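Local coordinates for protein glycerophosphoryl diester phosphodiesterase (Agrobacterium tumefaciens str. C58, PDB 3KS6) that belongs to the glycerophosphoryl diester phosphodiesterase family, a group of enzymes built on a TIM-barrel fold, and holds a magnesium ion, at residues Asn101-Ile106 with Thr136-Leu141; Pro155-Val160 with Ile182-Val187. One frame throughout, in Å; residues are numbered along the deposited sequence.

Contact 1. Residues Asn101-Ile106 with Thr136-Leu141; sequences NFRCEI and TFSSFL. With MG (magnesium ion), chain F.
Ile-106 O is gripped by two donors: Ser-139 OG, 2.9 Å from Ile-106 O in the carbonyl plane, and a bridging water. The same hydroxyl accepts from the backbone N of Leu-141 (OG to N 3.0 Å), which makes an ST turn at the end of strand 135-139. The chi1 of -173° turns Ser-139 OG to the side of its own carbonyl carbon, where it can give to Ile-106 O and take from Leu-141 N. The bridging water also donates to Glu-105 OE2 and accepts from Phe-140 N. Earlier along the strands, four backbone hydrogen bonds tie the parallel pair, the shortest from Cys-104 N to Thr-136 O at 2.8 Å. The pair belongs to the beta-alpha-beta unit of strand 101-106, helix 118-128 and strand 135-139 in the TIM barrel. On the barrel-interior face, the extended side chain of Glu-105 sends OE1 to the magnesium ion at 2.0 Å; Glu-35, Asp-37 and two waters also bind the metal. Glu-105 OE2 meets the edge of the Phe-140 ring in plane, 3.4 Å from Phe-140 CD1, with carboxylate and ring turned 52° apart. Ser-138 OG sits against Glu-105 CB at 3.3 Å and donates to a second water, which accepts from Arg-103 NE. On the opposite face, packed by helix 118-128, Cys-104 SG makes an oblique sulfur-aromatic contact 5.1 Å from the Phe-137 ring centroid; helix 142-151 also reaches Phe-137.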
# COMPACT_ATOMS: atom_id res chain seq x y z
N ASN A 101 9.02 -7.57 -0.33
CA ASN A 101 9.38 -6.30 0.26
C ASN A 101 8.15 -5.48 0.59
O ASN A 101 7.05 -5.92 0.35
CB ASN A 101 10.32 -5.58 -0.66
CG ASN A 101 11.66 -6.29 -0.75
OD1 ASN A 101 12.11 -6.93 0.20
ND2 ASN A 101 12.28 -6.19 -1.89
N PHE A 102 8.37 -4.30 1.18
CA PHE A 102 7.27 -3.53 1.76
C PHE A 102 6.85 -2.39 0.86
O PHE A 102 7.71 -1.71 0.28
CB PHE A 102 7.74 -2.88 3.08
CG PHE A 102 7.72 -3.77 4.33
CD1 PHE A 102 7.23 -5.05 4.34
CD2 PHE A 102 8.11 -3.20 5.54
CE1 PHE A 102 7.18 -5.79 5.52
CE2 PHE A 102 8.04 -3.96 6.73
CZ PHE A 102 7.58 -5.25 6.69
N ARG A 103 5.53 -2.17 0.79
CA ARG A 103 4.92 -0.98 0.21
C ARG A 103 4.08 -0.39 1.38
O ARG A 103 3.01 -0.90 1.75
CB ARG A 103 4.07 -1.33 -1.03
CG ARG A 103 3.23 -0.16 -1.60
CD ARG A 103 2.35 -0.69 -2.65
NE ARG A 103 1.30 0.22 -3.11
CZ ARG A 103 1.14 0.64 -4.36
NH1 ARG A 103 1.92 0.22 -5.36
NH2 ARG A 103 0.10 1.41 -4.63
N CYS A 104 4.62 0.64 1.99
CA CYS A 104 4.08 1.22 3.21
C CYS A 104 3.27 2.48 2.91
O CYS A 104 3.82 3.43 2.39
CB CYS A 104 5.28 1.57 4.12
SG CYS A 104 4.83 2.39 5.65
N GLU A 105 2.00 2.51 3.29
CA GLU A 105 1.17 3.72 3.04
C GLU A 105 1.03 4.55 4.29
O GLU A 105 0.69 4.02 5.35
CB GLU A 105 -0.22 3.36 2.50
CG GLU A 105 -0.96 4.59 1.97
CD GLU A 105 -2.35 4.29 1.45
OE1 GLU A 105 -2.65 3.11 1.10
OE2 GLU A 105 -3.17 5.25 1.46
N ILE A 106 1.28 5.83 4.15
CA ILE A 106 1.13 6.85 5.20
C ILE A 106 -0.26 7.47 5.06
O ILE A 106 -0.55 8.18 4.07
CB ILE A 106 2.19 7.95 5.04
CG1 ILE A 106 3.59 7.35 5.07
CG2 ILE A 106 2.05 9.01 6.17
CD1 ILE A 106 3.88 6.57 6.39
N THR A 136 9.20 0.76 0.04
CA THR A 136 8.71 1.85 -0.82
C THR A 136 7.57 2.51 -0.05
O THR A 136 6.76 1.82 0.57
CB THR A 136 8.15 1.29 -2.17
OG1 THR A 136 9.25 0.91 -3.00
CG2 THR A 136 7.29 2.31 -2.90
N PHE A 137 7.49 3.83 -0.10
CA PHE A 137 6.45 4.56 0.61
C PHE A 137 5.42 5.12 -0.35
O PHE A 137 5.75 5.59 -1.43
CB PHE A 137 7.03 5.73 1.42
CG PHE A 137 7.93 5.29 2.54
CD1 PHE A 137 7.41 4.99 3.79
CD2 PHE A 137 9.29 5.21 2.34
CE1 PHE A 137 8.24 4.60 4.82
CE2 PHE A 137 10.15 4.80 3.38
CZ PHE A 137 9.61 4.53 4.63
N SER A 138 4.17 5.14 0.10
CA SER A 138 3.08 5.65 -0.73
C SER A 138 2.16 6.51 0.14
O SER A 138 2.17 6.36 1.35
CB SER A 138 2.25 4.50 -1.29
OG SER A 138 1.62 3.76 -0.26
N SER A 139 1.41 7.42 -0.48
CA SER A 139 0.40 8.19 0.25
C SER A 139 -0.49 8.85 -0.74
O SER A 139 -0.03 9.16 -1.85
CB SER A 139 1.05 9.31 1.06
OG SER A 139 0.12 9.94 1.89
N PHE A 140 -1.75 9.09 -0.37
CA PHE A 140 -2.62 9.96 -1.18
C PHE A 140 -2.33 11.45 -0.92
O PHE A 140 -2.76 12.29 -1.70
CB PHE A 140 -4.09 9.72 -0.86
CG PHE A 140 -4.65 8.48 -1.49
CD1 PHE A 140 -4.57 7.25 -0.84
CD2 PHE A 140 -5.26 8.53 -2.73
CE1 PHE A 140 -5.11 6.12 -1.40
CE2 PHE A 140 -5.78 7.36 -3.30
CZ PHE A 140 -5.71 6.18 -2.62
N LEU A 141 -1.66 11.75 0.20
CA LEU A 141 -1.46 13.12 0.67
C LEU A 141 -0.12 13.70 0.26
O LEU A 141 0.94 13.19 0.62
CB LEU A 141 -1.63 13.25 2.17
CG LEU A 141 -3.05 13.41 2.75
CD1 LEU A 141 -3.90 12.23 2.39
CD2 LEU A 141 -3.06 13.60 4.27
MG MG F . -3.27 1.22 1.52
O HOH W 1 9.32 -2.31 -1.96
O HOH W 2 -0.12 1.78 -1.00
O HOH W 3 -2.61 7.81 2.05
O HOH W 4 -4.12 -0.63 2.13
O HOH W 5 -5.18 2.07 1.67

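Contact 2. Residues Pro155-Val160 with Ile182-Val187; sequences PRLWLV and IHEIGV
A chi1 of -177° on Trp-158 turns the indole off Ile-182-Val-187 to the side of Val-173 and Thr-176, and Ile-182 CG2, anti to its own backbone N, is what reaches Trp-158 CB at 3.7 Å. Trp-158 NE1 is hydrogen-bonded to Phe-140 O. Val-160 CG2 lies over one face of the indole, off its centre, and also touches Ile-185 CB at 4.0 Å. Between the backbones run three parallel-strand hydrogen bonds: Trp-158 N to Glu-184 O, Gly-186 N to Trp-158 O at 2.8 Å, and a nearly straight one from Val-160 N to Gly-186 O (179° at the hydrogen). On the other face the extended Glu-184 side chain lies across Leu-157, its CG 3.7 Å from Leu-157 CB. Its OE1 is held by a salt bridge to Lys-227 and by a water that also donates to Arg-156 O. A second water donates to Arg-156 O, at 2.7 Å, and accepts from His-183 N, linking the two segments just ahead of the first direct backbone bond. Arg-156 NH1 is hydrogen-bonded to Ser-181 O, and Arg-156 NH2 comes 4.1 Å from His-183 CD2, the guanidinium and imidazole planes 71° apart. These segments are the two strands of a beta-alpha-beta unit of the barrel; helix 162-179 packs on Trp-158 and Val-160, helix 142-151 on Arg-156 and Ile-182, and strand 206-210 follows Ile-182-Val-187 in the sheet.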
# COMPACT_ATOMS: atom_id res chain seq x y z
N PRO A 155 12.26 4.88 -2.30
CA PRO A 155 11.32 5.27 -3.33
C PRO A 155 9.98 5.67 -2.76
O PRO A 155 9.56 5.10 -1.76
CB PRO A 155 11.17 4.00 -4.16
CG PRO A 155 12.41 3.18 -3.85
CD PRO A 155 12.66 3.48 -2.43
N ARG A 156 9.35 6.65 -3.40
CA ARG A 156 8.02 7.16 -3.05
C ARG A 156 7.10 7.09 -4.26
O ARG A 156 7.55 7.28 -5.41
CB ARG A 156 8.11 8.63 -2.62
CG ARG A 156 8.91 8.90 -1.34
CD ARG A 156 9.46 10.35 -1.28
NE ARG A 156 10.58 10.59 -2.22
CZ ARG A 156 10.54 11.39 -3.29
NH1 ARG A 156 9.48 12.12 -3.57
NH2 ARG A 156 11.60 11.49 -4.09
N LEU A 157 5.81 6.86 -4.01
CA LEU A 157 4.80 6.96 -5.06
C LEU A 157 3.55 7.65 -4.52
O LEU A 157 3.11 7.36 -3.41
CB LEU A 157 4.48 5.62 -5.71
CG LEU A 157 3.58 4.63 -4.99
CD1 LEU A 157 2.13 4.82 -5.35
CD2 LEU A 157 3.97 3.18 -5.27
N TRP A 158 3.00 8.53 -5.35
CA TRP A 158 1.80 9.31 -5.04
C TRP A 158 0.59 8.58 -5.55
O TRP A 158 0.46 8.26 -6.74
CB TRP A 158 1.91 10.70 -5.63
CG TRP A 158 0.74 11.59 -5.28
CD1 TRP A 158 0.01 11.57 -4.14
CD2 TRP A 158 0.20 12.63 -6.10
NE1 TRP A 158 -0.99 12.53 -4.21
CE2 TRP A 158 -0.89 13.18 -5.41
CE3 TRP A 158 0.55 13.14 -7.35
CZ2 TRP A 158 -1.64 14.24 -5.93
CZ3 TRP A 158 -0.19 14.17 -7.87
CH2 TRP A 158 -1.26 14.72 -7.16
N LEU A 159 -0.31 8.28 -4.62
CA LEU A 159 -1.59 7.66 -4.92
C LEU A 159 -2.56 8.75 -5.29
O LEU A 159 -2.84 9.67 -4.48
CB LEU A 159 -2.10 6.92 -3.70
CG LEU A 159 -1.20 5.74 -3.25
CD1 LEU A 159 -1.58 5.27 -1.82
CD2 LEU A 159 -1.35 4.63 -4.26
N VAL A 160 -3.06 8.65 -6.52
CA VAL A 160 -3.94 9.67 -7.13
C VAL A 160 -5.36 9.09 -7.22
O VAL A 160 -5.64 8.17 -8.02
CB VAL A 160 -3.41 10.06 -8.50
CG1 VAL A 160 -4.35 11.07 -9.21
CG2 VAL A 160 -1.97 10.63 -8.39
N ILE A 182 8.14 13.92 -7.38
CA ILE A 182 7.55 12.58 -7.29
C ILE A 182 7.82 11.93 -8.66
O ILE A 182 7.56 12.54 -9.69
CB ILE A 182 6.00 12.66 -6.94
CG1 ILE A 182 5.82 13.28 -5.53
CG2 ILE A 182 5.33 11.30 -7.01
CD1 ILE A 182 4.43 13.79 -5.25
N HIS A 183 8.30 10.70 -8.63
CA HIS A 183 8.71 9.99 -9.84
C HIS A 183 7.79 8.86 -10.24
O HIS A 183 8.04 8.23 -11.27
CB HIS A 183 10.12 9.46 -9.65
CG HIS A 183 11.08 10.51 -9.21
ND1 HIS A 183 11.36 11.61 -9.99
CD2 HIS A 183 11.77 10.67 -8.07
CE1 HIS A 183 12.21 12.39 -9.35
NE2 HIS A 183 12.47 11.85 -8.18
N GLU A 184 6.72 8.63 -9.46
CA GLU A 184 5.78 7.57 -9.74
C GLU A 184 4.42 7.92 -9.16
O GLU A 184 4.35 8.48 -8.06
CB GLU A 184 6.26 6.28 -9.07
CG GLU A 184 5.35 5.09 -9.30
CD GLU A 184 5.89 3.75 -8.82
OE1 GLU A 184 7.08 3.62 -8.46
OE2 GLU A 184 5.07 2.80 -8.79
N ILE A 185 3.35 7.64 -9.92
CA ILE A 185 1.98 7.75 -9.41
C ILE A 185 1.31 6.39 -9.48
O ILE A 185 1.71 5.52 -10.27
CB ILE A 185 1.10 8.83 -10.14
CG1 ILE A 185 0.77 8.40 -11.57
CG2 ILE A 185 1.82 10.17 -10.12
CD1 ILE A 185 -0.17 9.35 -12.34
N GLY A 186 0.28 6.21 -8.66
CA GLY A 186 -0.56 5.02 -8.72
C GLY A 186 -1.99 5.49 -8.84
O GLY A 186 -2.41 6.34 -8.07
N VAL A 187 -2.71 4.99 -9.85
CA VAL A 187 -4.12 5.30 -10.06
C VAL A 187 -4.98 4.05 -9.86
O VAL A 187 -4.51 2.89 -10.07
CB VAL A 187 -4.38 5.94 -11.49
CG1 VAL A 187 -3.43 7.13 -11.75
CG2 VAL A 187 -4.25 4.91 -12.64
O HOH W 6 8.85 9.51 -6.11
O HOH W 7 8.62 4.91 -6.72
O HOH W 8 13.56 13.35 -5.69

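Overall arrangement
Both contacts join parallel neighbours of one barrel sheet, each closing a beta-alpha-beta unit, and they are consecutive along the chain. Strands 135-139 and 156-160 lie side by side, with probable backbone hydrogen bonds from Leu-157 N to Phe-137 O and from Leu-159 N to Ser-139 O, so the four segments form a continuous run. Both are largely buried, but contact 1 lies nearer the centre of the chain, and contact 2 reaches the surface at His-183. Water bridges occur in both; contact 1 adds a magnesium ligand and serine hydroxyls, while contact 2 is mostly aliphatic and aromatic packing, its buried Glu-184 paired with Lys-227.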